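Local coordinates for protein tRNA-5-methyluridine(54) 2-sulfurtransferase (Pyrococcus horikoshii OT3, PDB 5MKP) that catalyses the ATP-dependent 2-thiolation of 5-methyluridine 54 in the T loop of tRNAs, using a [4Fe-4S] cluster bound by three cysteines, at residues E51-A56 and Y75-L80; K45-D50 and V196-E201; L84-Y89 and Y119-V124; G135-Y140 and C287-F292. All coordinates share one frame; numbering follows the deposited sequence. Where two conformers were deposited one is given.

Contact 1: E51-A56 and Y75-L80; sequences ERILVA and YNIECL
Tyr75 leads into the pairing of parallel strands 52-56 and 76-80, its ring carbon CD1 lying 3.6 Å from Ile53 CD1. Asn76 O accepts Ile53 N (2.9 Å), and Asn76 OD1 lies beside Arg52 CG. Ile77 takes the opposite sheet face: CG2 rests on Ile53 CB (3.8 Å), and CG1, wedged between backbone N and carbonyl carbon (chi1 67°), carries CD1 to Val55 CG2. Glu78 bonds through N to Ile53 O and through O to Val55 N. Its OE1 forms a salt bridge with Arg52 NH1 at 3.1 Å, within the guanidinium plane but above the carboxylate plane; OE2 bonds His109. A methionine in place of Arg52 would probably leave Glu78 OE1 without its charged mate and Asn149 O without this donor. Leu80 N reaches Val55 O (2.8 Å), and Leu80 CB packs on Leu54 CD1. Within this beta-alpha-beta unit of the PP-loop fold, helix 61-73 covers the Val55 and Ile77 face, helix 130-148 the Leu54 and Leu80 face, and strands 108-112 and 153-155 flank the pair.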
loop_
_atom_site.group_PDB
_atom_site.type_symbol
_atom_site.label_atom_id
_atom_site.label_comp_id
_atom_site.label_asym_id
_atom_site.label_seq_id
_atom_site.Cartn_x
_atom_site.Cartn_y
_atom_site.Cartn_z
ATOM N N GLU A 51 -3.013 8.160 16.932
ATOM C CA GLU A 51 -3.568 8.327 15.583
ATOM C C GLU A 51 -4.597 7.287 15.129
ATOM O O GLU A 51 -4.484 6.097 15.432
ATOM C CB GLU A 51 -2.451 8.404 14.540
ATOM C CG GLU A 51 -1.828 9.781 14.413
ATOM C CD GLU A 51 -0.691 9.866 13.414
ATOM O OE1 GLU A 51 0.263 9.063 13.534
ATOM O OE2 GLU A 51 -0.737 10.753 12.530
ATOM N N ARG A 52 -5.598 7.773 14.371
ATOM C CA ARG A 52 -6.642 6.986 13.723
ATOM C C ARG A 52 -6.107 6.723 12.305
ATOM O O ARG A 52 -6.013 7.647 11.482
ATOM C CB ARG A 52 -7.974 7.755 13.683
ATOM C CG ARG A 52 -8.927 7.339 14.776
ATOM C CD ARG A 52 -10.289 7.978 14.621
ATOM N NE ARG A 52 -11.160 7.238 13.704
ATOM C CZ ARG A 52 -11.856 7.798 12.718
ATOM N NH1 ARG A 52 -12.653 7.059 11.958
ATOM N NH2 ARG A 52 -11.764 9.102 12.488
ATOM N N ILE A 53 -5.697 5.468 12.062
ATOM C CA ILE A 53 -5.066 5.020 10.825
ATOM C C ILE A 53 -6.036 4.292 9.883
ATOM O O ILE A 53 -6.785 3.432 10.325
ATOM C CB ILE A 53 -3.796 4.158 11.165
ATOM C CG1 ILE A 53 -2.923 4.841 12.262
ATOM C CG2 ILE A 53 -2.965 3.862 9.921
ATOM C CD1 ILE A 53 -2.084 3.934 13.127
ATOM N N LEU A 54 -6.004 4.640 8.584
ATOM C CA LEU A 54 -6.791 3.968 7.549
ATOM C C LEU A 54 -5.845 3.084 6.748
ATOM O O LEU A 54 -4.819 3.559 6.253
ATOM C CB LEU A 54 -7.507 4.953 6.612
ATOM C CG LEU A 54 -8.442 4.338 5.550
ATOM C CD1 LEU A 54 -9.764 3.870 6.172
ATOM C CD2 LEU A 54 -8.707 5.328 4.409
ATOM N N VAL A 55 -6.159 1.791 6.661
ATOM C CA VAL A 55 -5.335 0.874 5.887
ATOM C C VAL A 55 -6.072 0.618 4.577
ATOM O O VAL A 55 -7.211 0.162 4.597
ATOM C CB VAL A 55 -4.977 -0.437 6.646
ATOM C CG1 VAL A 55 -4.070 -1.329 5.808
ATOM C CG2 VAL A 55 -4.334 -0.149 7.996
ATOM N N ALA A 56 -5.425 0.919 3.439
ATOM C CA ALA A 56 -6.011 0.663 2.123
ATOM C C ALA A 56 -5.855 -0.837 1.863
ATOM O O ALA A 56 -4.731 -1.267 1.611
ATOM C CB ALA A 56 -5.272 1.465 1.062
ATOM N N TYR A 75 -2.091 -0.544 17.282
ATOM C CA TYR A 75 -2.475 0.723 16.656
ATOM C C TYR A 75 -4.002 0.812 16.472
ATOM O O TYR A 75 -4.689 -0.220 16.422
ATOM C CB TYR A 75 -1.691 0.949 15.328
ATOM C CG TYR A 75 -0.256 1.390 15.555
ATOM C CD1 TYR A 75 0.056 2.730 15.780
ATOM C CD2 TYR A 75 0.777 0.460 15.628
ATOM C CE1 TYR A 75 1.367 3.137 16.041
ATOM C CE2 TYR A 75 2.090 0.853 15.902
ATOM C CZ TYR A 75 2.381 2.194 16.109
ATOM O OH TYR A 75 3.663 2.590 16.420
ATOM N N ASN A 76 -4.536 2.036 16.396
ATOM C CA ASN A 76 -5.968 2.221 16.153
ATOM C C ASN A 76 -6.200 2.221 14.635
ATOM O O ASN A 76 -5.997 3.237 13.964
ATOM C CB ASN A 76 -6.498 3.502 16.826
ATOM C CG ASN A 76 -8.006 3.642 16.822
ATOM O OD1 ASN A 76 -8.542 4.749 16.884
ATOM N ND2 ASN A 76 -8.733 2.527 16.788
ATOM N N ILE A 77 -6.557 1.060 14.082
ATOM C CA ILE A 77 -6.730 0.970 12.634
ATOM C C ILE A 77 -8.136 0.619 12.212
ATOM O O ILE A 77 -8.852 -0.104 12.906
ATOM C CB ILE A 77 -5.688 0.043 11.930
ATOM C CG1 ILE A 77 -5.848 -1.434 12.307
ATOM C CG2 ILE A 77 -4.247 0.520 12.158
ATOM C CD1 ILE A 77 -5.985 -2.337 11.102
ATOM N N GLU A 78 -8.522 1.173 11.061
ATOM C CA GLU A 78 -9.754 0.925 10.317
ATOM C C GLU A 78 -9.280 0.667 8.914
ATOM O O GLU A 78 -8.199 1.126 8.566
ATOM C CB GLU A 78 -10.740 2.099 10.383
ATOM C CG GLU A 78 -11.570 2.067 11.653
ATOM C CD GLU A 78 -12.535 3.217 11.868
ATOM O OE1 GLU A 78 -12.217 4.111 12.686
ATOM O OE2 GLU A 78 -13.635 3.191 11.271
ATOM N N CYS A 79 -10.024 -0.129 8.132
ATOM C CA CYS A 79 -9.632 -0.496 6.778
ATOM C C CYS A 79 -10.569 0.022 5.734
ATOM O O CYS A 79 -11.773 0.093 5.971
ATOM C CB CYS A 79 -9.483 -2.005 6.666
ATOM S SG CYS A 79 -8.406 -2.732 7.917
ATOM N N LEU A 80 -10.025 0.304 4.541
ATOM C CA LEU A 80 -10.779 0.731 3.370
ATOM C C LEU A 80 -10.487 -0.190 2.188
ATOM O O LEU A 80 -9.334 -0.277 1.767
ATOM C CB LEU A 80 -10.458 2.196 2.970
ATOM C CG LEU A 80 -11.044 2.656 1.608
ATOM C CD1 LEU A 80 -12.574 2.696 1.632
ATOM C CD2 LEU A 80 -10.497 3.989 1.198
HETATM O O HOH W 1 -2.939 4.258 16.678
#

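Contact 2: K45-D50 and V196-E201; sequences KLLTKD and VKPLYE
Val196 shares its two methyls between successive leucines, Leu46 and Leu47, and the two segments are joined by apolar packing alone, without a polar bond between them. CG1 of Val196 lies 3.8 Å from Leu46 CB and also presses against the main chain, 3.4 Å from Leu46 O. The other methyl, CG2, is placed between the backbone N and the carbonyl carbon (chi1 of Val196 -68°), which turns it to Leu47 CD2 at 3.6 Å. Leu46 and Val196 run antiparallel alongside one another, so the leucine extends beyond the valine: its CD1 ends 3.6 Å from Lys197 O and 3.9 Å from Pro198 CA. That carbonyl oxygen begins a type I turn from Lys197 to Tyr200, where it accepts Tyr200 N at 3.3 Å. Pro198 gains a looser neighbour in Leu47, CG to Leu47 CD1 4.5 Å. In the first segment, Lys45, with positive phi, is the C-prime residue of the Schellman motif that ends helix 26-44, and the chain leaves it with Leu46 and Leu47 both directed at the second segment. Glu201 forms a salt bridge with Arg43 and a hydrogen bond with Thr40 of that helix. Val196 ends strand 194-196, bonded to the neighbouring strand 153-155, while Pro198 touches Val37 of helix 26-44 and Leu70 of helix 61-73, and Leu47 also packs on Leu70.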
loop_
_atom_site.group_PDB
_atom_site.type_symbol
_atom_site.label_atom_id
_atom_site.label_comp_id
_atom_site.label_asym_id
_atom_site.label_seq_id
_atom_site.Cartn_x
_atom_site.Cartn_y
_atom_site.Cartn_z
ATOM N N LYS A 45 9.539 7.719 12.110
ATOM C CA LYS A 45 8.492 8.415 12.885
ATOM C C LYS A 45 7.170 8.394 12.087
ATOM O O LYS A 45 6.506 9.423 11.917
ATOM C CB LYS A 45 8.931 9.847 13.271
ATOM C CG LYS A 45 10.046 9.920 14.303
ATOM C CD LYS A 45 10.718 11.292 14.278
ATOM C CE LYS A 45 11.817 11.455 15.306
ATOM N NZ LYS A 45 11.277 11.699 16.673
ATOM N N LEU A 46 6.838 7.196 11.558
ATOM C CA LEU A 46 5.683 6.938 10.708
ATOM C C LEU A 46 4.357 7.164 11.388
ATOM O O LEU A 46 3.501 7.825 10.805
ATOM C CB LEU A 46 5.723 5.515 10.083
ATOM C CG LEU A 46 6.896 5.152 9.180
ATOM C CD1 LEU A 46 6.711 3.761 8.591
ATOM C CD2 LEU A 46 7.064 6.146 8.072
ATOM N N LEU A 47 4.159 6.575 12.593
ATOM C CA LEU A 47 2.900 6.654 13.350
ATOM C C LEU A 47 3.120 6.770 14.848
ATOM O O LEU A 47 4.213 6.508 15.358
ATOM C CB LEU A 47 2.040 5.396 13.087
ATOM C CG LEU A 47 1.790 4.983 11.635
ATOM C CD1 LEU A 47 1.699 3.473 11.505
ATOM C CD2 LEU A 47 0.589 5.689 11.069
ATOM N N THR A 48 2.047 7.155 15.551
ATOM C CA THR A 48 1.936 7.243 17.005
ATOM C C THR A 48 0.632 6.535 17.354
ATOM O O THR A 48 -0.283 6.491 16.525
ATOM C CB THR A 48 2.017 8.692 17.531
ATOM O OG1 THR A 48 0.954 9.485 17.005
ATOM C CG2 THR A 48 3.360 9.352 17.254
ATOM N N LYS A 49 0.548 5.960 18.559
ATOM C CA LYS A 49 -0.629 5.196 18.968
ATOM C C LYS A 49 -1.896 6.035 19.205
ATOM O O LYS A 49 -2.979 5.453 19.282
ATOM C CB LYS A 49 -0.317 4.308 20.165
ATOM C CG LYS A 49 0.082 2.920 19.706
ATOM C CD LYS A 49 0.809 2.172 20.793
ATOM C CE LYS A 49 1.154 0.783 20.356
ATOM N NZ LYS A 49 2.281 0.776 19.396
ATOM N N ASP A 50 -1.780 7.377 19.259
ATOM C CA ASP A 50 -2.934 8.270 19.416
ATOM C C ASP A 50 -3.699 8.417 18.077
ATOM O O ASP A 50 -4.882 8.778 18.089
ATOM C CB ASP A 50 -2.498 9.660 19.960
ATOM C CG ASP A 50 -1.675 10.514 18.988
ATOM O OD1 ASP A 50 -2.285 11.212 18.139
ATOM O OD2 ASP A 50 -0.426 10.511 19.101
ATOM N N VAL A 196 1.816 6.490 4.866
ATOM C CA VAL A 196 2.910 5.691 5.431
ATOM C C VAL A 196 2.940 4.252 4.875
ATOM O O VAL A 196 1.921 3.689 4.444
ATOM C CB VAL A 196 2.978 5.706 6.991
ATOM C CG1 VAL A 196 3.379 7.079 7.525
ATOM C CG2 VAL A 196 1.672 5.233 7.628
ATOM N N LYS A 197 4.157 3.684 4.898
ATOM C CA LYS A 197 4.504 2.360 4.417
ATOM C C LYS A 197 5.199 1.616 5.571
ATOM O O LYS A 197 6.427 1.617 5.655
ATOM C CB LYS A 197 5.431 2.476 3.172
ATOM C CG LYS A 197 4.696 2.820 1.872
ATOM C CD LYS A 197 5.548 3.676 0.945
ATOM C CE LYS A 197 5.008 3.705 -0.473
ATOM N NZ LYS A 197 5.909 4.466 -1.380
ATOM N N PRO A 198 4.460 0.970 6.485
ATOM C CA PRO A 198 5.143 0.297 7.611
ATOM C C PRO A 198 5.994 -0.932 7.217
ATOM O O PRO A 198 6.907 -1.275 7.966
ATOM C CB PRO A 198 4.001 -0.032 8.583
ATOM C CG PRO A 198 2.809 0.813 8.102
ATOM C CD PRO A 198 2.992 0.881 6.620
ATOM N N LEU A 199 5.730 -1.543 6.029
ATOM C CA LEU A 199 6.434 -2.708 5.455
ATOM C C LEU A 199 7.616 -2.300 4.543
ATOM O O LEU A 199 8.197 -3.146 3.868
ATOM C CB LEU A 199 5.461 -3.622 4.639
ATOM C CG LEU A 199 4.201 -4.244 5.307
ATOM C CD1 LEU A 199 3.622 -5.345 4.438
ATOM C CD2 LEU A 199 4.511 -4.836 6.679
ATOM N N TYR A 200 7.986 -1.015 4.552
ATOM C CA TYR A 200 9.067 -0.432 3.756
ATOM C C TYR A 200 10.377 -1.204 3.789
ATOM O O TYR A 200 11.091 -1.220 2.788
ATOM C CB TYR A 200 9.335 1.005 4.236
ATOM C CG TYR A 200 10.131 1.837 3.255
ATOM C CD1 TYR A 200 9.554 2.297 2.076
ATOM C CD2 TYR A 200 11.447 2.204 3.526
ATOM C CE1 TYR A 200 10.267 3.094 1.186
ATOM C CE2 TYR A 200 12.183 2.980 2.627
ATOM C CZ TYR A 200 11.589 3.420 1.455
ATOM O OH TYR A 200 12.300 4.187 0.562
ATOM N N GLU A 201 10.738 -1.763 4.942
ATOM C CA GLU A 201 12.032 -2.430 5.091
ATOM C C GLU A 201 11.939 -3.957 5.126
ATOM O O GLU A 201 12.930 -4.608 5.462
ATOM C CB GLU A 201 12.778 -1.898 6.334
ATOM C CG GLU A 201 12.950 -0.390 6.394
ATOM C CD GLU A 201 13.807 0.059 7.557
ATOM O OE1 GLU A 201 15.030 0.228 7.349
ATOM O OE2 GLU A 201 13.273 0.204 8.680
#

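Contact 3: L84-Y89 and Y119-V124; sequences LGISGY and YGIGEV
Ile121 meets Leu84 and Ile86 along one side chain and its own backbone. From the base outward, Ile121 CB lies 4.1 Å from Ile86 CD1. CG1, held beside the backbone N and anti to the carbonyl carbon (chi1 -61°), rests on Leu84 CB at 3.8 Å. The branch methyl CG2 takes the other direction, to the iron-sulfur cluster, 3.9 Å from its atom S3. At the tip, CD1 leaves the 84-89 segment, and the side chain as a whole packs on Tyr133 and Cys134 of helix 130-148. One backbone hydrogen bond joins the loops, Ile121 N to Leu84 O (3.0 Å, 163° at the hydrogen); separately, Ile86 CG1 packs against Ile121 O at 3.4 Å. The lack of a CB at Gly120 lets the loops draw together, since one there would clash with Gly85 O. Gly120 begins a type II turn, and its N is held at 2.9 Å by Glu123 OE1, an oxygen that also pairs with Lys114. A water donates to Glu123 OE2 and takes a weak bond from Ser87 N. Leu84 also touches the cluster, and Ile86 packs on Cys223, a cluster ligand. The chemistry thus divides: Leu84 and Ile121 give the cluster pocket an apolar wall, while the charged Glu123 end of the contact is held by Lys114 and the Gly120 amide.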
loop_
_atom_site.group_PDB
_atom_site.type_symbol
_atom_site.label_atom_id
_atom_site.label_comp_id
_atom_site.label_asym_id
_atom_site.label_seq_id
_atom_site.Cartn_x
_atom_site.Cartn_y
_atom_site.Cartn_z
ATOM N N LEU A 84 -13.043 -2.072 -7.564
ATOM C CA LEU A 84 -12.830 -1.548 -8.925
ATOM C C LEU A 84 -13.906 -1.933 -9.956
ATOM O O LEU A 84 -13.889 -1.428 -11.075
ATOM C CB LEU A 84 -11.447 -1.984 -9.417
ATOM C CG LEU A 84 -10.299 -1.824 -8.414
ATOM C CD1 LEU A 84 -9.078 -2.573 -8.874
ATOM C CD2 LEU A 84 -9.985 -0.356 -8.131
ATOM N N GLY A 85 -14.832 -2.804 -9.573
ATOM C CA GLY A 85 -15.923 -3.250 -10.434
ATOM C C GLY A 85 -15.512 -3.979 -11.700
ATOM O O GLY A 85 -16.175 -3.844 -12.738
ATOM N N ILE A 86 -14.412 -4.760 -11.612
ATOM C CA ILE A 86 -13.861 -5.591 -12.679
ATOM C C ILE A 86 -14.580 -6.949 -12.600
ATOM O O ILE A 86 -14.308 -7.732 -11.681
ATOM C CB ILE A 86 -12.309 -5.714 -12.571
ATOM C CG1 ILE A 86 -11.630 -4.312 -12.538
ATOM C CG2 ILE A 86 -11.749 -6.586 -13.715
ATOM C CD1 ILE A 86 -10.141 -4.273 -12.209
ATOM N N SER A 87 -15.532 -7.204 -13.534
ATOM C CA SER A 87 -16.308 -8.450 -13.578
ATOM C C SER A 87 -15.384 -9.667 -13.554
ATOM O O SER A 87 -14.450 -9.753 -14.360
ATOM C CB SER A 87 -17.209 -8.495 -14.808
ATOM O OG SER A 87 -18.281 -7.570 -14.737
ATOM N N GLY A 88 -15.605 -10.542 -12.575
ATOM C CA GLY A 88 -14.830 -11.766 -12.395
ATOM C C GLY A 88 -13.565 -11.638 -11.568
ATOM O O GLY A 88 -12.830 -12.625 -11.432
ATOM N N TYR A 89 -13.307 -10.424 -11.011
ATOM C CA TYR A 89 -12.118 -10.116 -10.203
ATOM C C TYR A 89 -12.479 -9.453 -8.890
ATOM O O TYR A 89 -12.095 -9.922 -7.814
ATOM C CB TYR A 89 -11.172 -9.167 -10.966
ATOM C CG TYR A 89 -9.888 -9.809 -11.425
ATOM C CD1 TYR A 89 -8.842 -10.037 -10.538
ATOM C CD2 TYR A 89 -9.702 -10.162 -12.758
ATOM C CE1 TYR A 89 -7.659 -10.648 -10.956
ATOM C CE2 TYR A 89 -8.514 -10.747 -13.193
ATOM C CZ TYR A 89 -7.499 -11.001 -12.288
ATOM O OH TYR A 89 -6.335 -11.582 -12.733
ATOM N N TYR A 119 -19.061 3.197 -13.886
ATOM C CA TYR A 119 -18.197 2.321 -14.680
ATOM C C TYR A 119 -17.097 1.676 -13.833
ATOM O O TYR A 119 -16.602 2.288 -12.883
ATOM C CB TYR A 119 -17.522 3.126 -15.824
ATOM C CG TYR A 119 -18.487 3.841 -16.747
ATOM C CD1 TYR A 119 -18.982 5.103 -16.429
ATOM C CD2 TYR A 119 -18.871 3.277 -17.960
ATOM C CE1 TYR A 119 -19.877 5.759 -17.267
ATOM C CE2 TYR A 119 -19.760 3.929 -18.810
ATOM C CZ TYR A 119 -20.249 5.177 -18.466
ATOM O OH TYR A 119 -21.115 5.837 -19.303
ATOM N N GLY A 120 -16.692 0.474 -14.240
ATOM C CA GLY A 120 -15.589 -0.253 -13.630
ATOM C C GLY A 120 -14.289 0.070 -14.342
ATOM O O GLY A 120 -14.304 0.686 -15.416
ATOM N N ILE A 121 -13.147 -0.311 -13.739
ATOM C CA ILE A 121 -11.829 -0.108 -14.333
ATOM C C ILE A 121 -11.740 -1.086 -15.519
ATOM O O ILE A 121 -11.861 -2.300 -15.325
ATOM C CB ILE A 121 -10.707 -0.319 -13.276
ATOM C CG1 ILE A 121 -10.816 0.699 -12.085
ATOM C CG2 ILE A 121 -9.300 -0.341 -13.903
ATOM C CD1 ILE A 121 -10.599 2.253 -12.352
ATOM N N GLY A 122 -11.610 -0.533 -16.724
ATOM C CA GLY A 122 -11.559 -1.280 -17.978
ATOM C C GLY A 122 -12.882 -1.277 -18.723
ATOM O O GLY A 122 -13.093 -2.109 -19.610
ATOM N N GLU A 123 -13.791 -0.348 -18.355
ATOM C CA GLU A 123 -15.128 -0.218 -18.933
ATOM C C GLU A 123 -15.324 1.163 -19.528
ATOM O O GLU A 123 -16.268 1.363 -20.295
ATOM C CB GLU A 123 -16.219 -0.488 -17.888
ATOM C CG GLU A 123 -16.225 -1.881 -17.271
ATOM C CD GLU A 123 -17.522 -2.262 -16.575
ATOM O OE1 GLU A 123 -18.110 -1.393 -15.885
ATOM O OE2 GLU A 123 -17.959 -3.427 -16.731
ATOM N N VAL A 124 -14.427 2.109 -19.177
ATOM C CA VAL A 124 -14.389 3.512 -19.632
ATOM C C VAL A 124 -13.901 3.588 -21.108
ATOM O O VAL A 124 -12.847 3.033 -21.440
ATOM C CB VAL A 124 -13.468 4.368 -18.705
ATOM C CG1 VAL A 124 -13.571 5.852 -19.028
ATOM C CG2 VAL A 124 -13.763 4.125 -17.232
HETATM O O HOH W 2 -15.906 -5.555 -16.495
#

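Contact 4: G135-Y140 and C287-F292; sequences GLTKRY and CAFCKF. With ZN (zinc ion), chain C; Q46 (Fe4 H S5), chain D.
Phe289 and Tyr140 lie face over face in an offset stack, centroids 3.8 Å apart and planes 7° from parallel. In both, CG stands anti to the backbone N (chi1 179° for Phe289, 174° for Tyr140), which carries each ring across to the other helix, where the two overlap. The overlap is close, Phe289 CG lying 3.4 Å from Tyr140 CG, and Phe289 CB adds a CH-pi contact over the tyrosine face. Thr137 CA meets the phenylalanine ring at its edge, near its plane, 3.8 Å from Phe289 CE1. One turn before Tyr140, Leu136 rests its CD1 on Ala288 CB (3.6 Å) and its CD2 on Phe292 CB (4.0 Å). Cys287 SG lies obliquely beside the Tyr140 ring while binding zinc, with Cys290, Cys275 and Cys278 completing the site. A serine at Tyr140 would probably strip one face of Phe289 of its stacking partner and open a gap next to the zinc cysteines. Helix 130-148 crosses the short helix 288-293 obliquely, segment axes 10.0 Å apart at closest. Away from the contact, Lys138 turns NZ to within 3.2 Å of cluster atom S5; Trp293 NE1 of the short helix hydrogen-bonds Thr137 OG1, and Tyr133 of the long helix stacks on Phe292.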
loop_
_atom_site.group_PDB
_atom_site.type_symbol
_atom_site.label_atom_id
_atom_site.label_comp_id
_atom_site.label_asym_id
_atom_site.label_seq_id
_atom_site.Cartn_x
_atom_site.Cartn_y
_atom_site.Cartn_z
ATOM N N GLY A 135 -4.926 3.736 -10.800
ATOM C CA GLY A 135 -4.000 4.258 -9.795
ATOM C C GLY A 135 -4.430 5.628 -9.296
ATOM O O GLY A 135 -4.430 5.890 -8.087
ATOM N N LEU A 136 -4.872 6.476 -10.242
ATOM C CA LEU A 136 -5.395 7.820 -10.037
ATOM C C LEU A 136 -6.657 7.745 -9.176
ATOM O O LEU A 136 -6.789 8.507 -8.208
ATOM C CB LEU A 136 -5.723 8.434 -11.420
ATOM C CG LEU A 136 -6.569 9.715 -11.484
ATOM C CD1 LEU A 136 -5.701 10.937 -11.321
ATOM C CD2 LEU A 136 -7.338 9.795 -12.805
ATOM N N THR A 137 -7.572 6.815 -9.529
ATOM C CA THR A 137 -8.854 6.618 -8.868
ATOM C C THR A 137 -8.647 6.149 -7.428
ATOM O O THR A 137 -9.175 6.789 -6.517
ATOM C CB THR A 137 -9.758 5.717 -9.737
ATOM O OG1 THR A 137 -9.968 6.371 -10.995
ATOM C CG2 THR A 137 -11.115 5.435 -9.095
ATOM N N LYS A 138 -7.851 5.067 -7.228
ATOM C CA LYS A 138 -7.553 4.499 -5.908
ATOM C C LYS A 138 -6.908 5.535 -5.005
ATOM O O LYS A 138 -7.448 5.803 -3.942
ATOM C CB LYS A 138 -6.665 3.251 -6.012
ATOM C CG LYS A 138 -7.318 2.033 -6.670
ATOM C CD LYS A 138 -6.354 0.826 -6.815
ATOM C CE LYS A 138 -5.143 1.087 -7.703
ATOM N NZ LYS A 138 -4.223 -0.079 -7.774
ATOM N N ARG A 139 -5.814 6.175 -5.449
ATOM C CA ARG A 139 -5.091 7.203 -4.676
ATOM C C ARG A 139 -5.952 8.373 -4.236
ATOM O O ARG A 139 -5.751 8.900 -3.140
ATOM C CB ARG A 139 -3.848 7.712 -5.421
ATOM C CG ARG A 139 -2.609 6.837 -5.201
ATOM C CD ARG A 139 -1.340 7.451 -5.779
ATOM N NE ARG A 139 -1.441 7.697 -7.221
ATOM C CZ ARG A 139 -1.121 6.817 -8.169
ATOM N NH1 ARG A 139 -0.665 5.613 -7.842
ATOM N NH2 ARG A 139 -1.256 7.134 -9.450
ATOM N N TYR A 140 -6.912 8.765 -5.078
ATOM C CA TYR A 140 -7.831 9.848 -4.798
ATOM C C TYR A 140 -8.858 9.433 -3.734
ATOM O O TYR A 140 -9.102 10.212 -2.793
ATOM C CB TYR A 140 -8.549 10.301 -6.083
ATOM C CG TYR A 140 -9.620 11.335 -5.806
ATOM C CD1 TYR A 140 -10.918 10.951 -5.482
ATOM C CD2 TYR A 140 -9.312 12.692 -5.763
ATOM C CE1 TYR A 140 -11.883 11.893 -5.146
ATOM C CE2 TYR A 140 -10.281 13.642 -5.459
ATOM C CZ TYR A 140 -11.567 13.238 -5.160
ATOM O OH TYR A 140 -12.528 14.173 -4.884
ATOM N N CYS A 287 -9.014 19.097 -10.601
ATOM C CA CYS A 287 -8.032 18.033 -10.434
ATOM C C CYS A 287 -8.202 16.915 -11.449
ATOM O O CYS A 287 -9.264 16.781 -12.069
ATOM C CB CYS A 287 -7.977 17.512 -8.999
ATOM S SG CYS A 287 -9.287 16.345 -8.558
ATOM N N ALA A 288 -7.114 16.146 -11.646
ATOM C CA ALA A 288 -7.013 15.033 -12.577
ATOM C C ALA A 288 -8.153 14.015 -12.416
ATOM O O ALA A 288 -8.770 13.669 -13.422
ATOM C CB ALA A 288 -5.652 14.366 -12.443
ATOM N N PHE A 289 -8.471 13.591 -11.170
ATOM C CA PHE A 289 -9.570 12.655 -10.900
ATOM C C PHE A 289 -10.898 13.178 -11.471
ATOM O O PHE A 289 -11.537 12.482 -12.265
ATOM C CB PHE A 289 -9.704 12.379 -9.389
ATOM C CG PHE A 289 -10.826 11.431 -9.010
ATOM C CD1 PHE A 289 -10.622 10.053 -8.993
ATOM C CD2 PHE A 289 -12.080 11.919 -8.651
ATOM C CE1 PHE A 289 -11.653 9.182 -8.625
ATOM C CE2 PHE A 289 -13.121 11.041 -8.309
ATOM C CZ PHE A 289 -12.898 9.680 -8.295
ATOM N N CYS A 290 -11.289 14.408 -11.068
ATOM C CA CYS A 290 -12.500 15.095 -11.503
ATOM C C CYS A 290 -12.541 15.320 -12.994
ATOM O O CYS A 290 -13.610 15.161 -13.590
ATOM C CB CYS A 290 -12.673 16.409 -10.753
ATOM S SG CYS A 290 -13.209 16.210 -9.049
ATOM N N LYS A 291 -11.392 15.728 -13.593
ATOM C CA LYS A 291 -11.278 15.989 -15.026
ATOM C C LYS A 291 -11.496 14.714 -15.811
ATOM O O LYS A 291 -12.273 14.727 -16.759
ATOM C CB LYS A 291 -9.928 16.640 -15.378
ATOM C CG LYS A 291 -10.029 18.132 -15.692
ATOM C CD LYS A 291 -8.859 18.610 -16.552
ATOM C CE LYS A 291 -9.237 19.817 -17.391
ATOM N NZ LYS A 291 -8.193 20.164 -18.399
ATOM N N PHE A 292 -10.865 13.606 -15.384
ATOM C CA PHE A 292 -10.973 12.289 -16.020
ATOM C C PHE A 292 -12.390 11.717 -16.001
ATOM O O PHE A 292 -12.892 11.288 -17.031
ATOM C CB PHE A 292 -9.963 11.279 -15.416
ATOM C CG PHE A 292 -10.044 9.916 -16.060
ATOM C CD1 PHE A 292 -9.499 9.689 -17.322
ATOM C CD2 PHE A 292 -10.718 8.870 -15.431
ATOM C CE1 PHE A 292 -9.616 8.440 -17.938
ATOM C CE2 PHE A 292 -10.851 7.624 -16.058
ATOM C CZ PHE A 292 -10.299 7.418 -17.306
HETATM ZN ZN ZN C . -11.547 17.436 -7.999
HETATM S S4 Q46 D . -3.705 -0.029 -11.048
HETATM FE FE1 Q46 D . -3.656 -1.511 -12.822
HETATM FE FE3 Q46 D . -3.348 -2.110 -10.147
HETATM FE FE2 Q46 D . -5.744 -1.115 -11.053
HETATM S S3 Q46 D . -5.869 -2.082 -13.141
HETATM FE FE4 Q46 D . -4.973 -3.656 -11.741
HETATM S S2 Q46 D . -2.696 -3.396 -11.938
HETATM S S1 Q46 D . -5.453 -2.883 -9.625
HETATM S S5 Q46 D . -2.308 -2.639 -8.090
#

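Overall arrangement
From the N terminus, helix 26-44 runs into 45-50, where contact 2 opens, and directly on into contact 1. Contact 1 closes first, at 75-80, round helix 61-73. Contact 3 then opens after the same strand and closes at 119-124, enclosing helix 90-104, strand 108-112 and helix 113-117. Contact 4 starts at 135-140. Contact 2 closes only at 196-201, so contacts 1 and 3 fall within its loop, whereas contact 4, closing at 287-292, crosses it and ties the C-terminal zinc site to the PP-loop domain. Contacts 1 and 2 touch through Tyr75 and Leu47; contacts 3 and 4 touch through Leu84 and Lys138, beside the cluster. Contacts 2 and 3 lie about 32 Å apart, centre to centre.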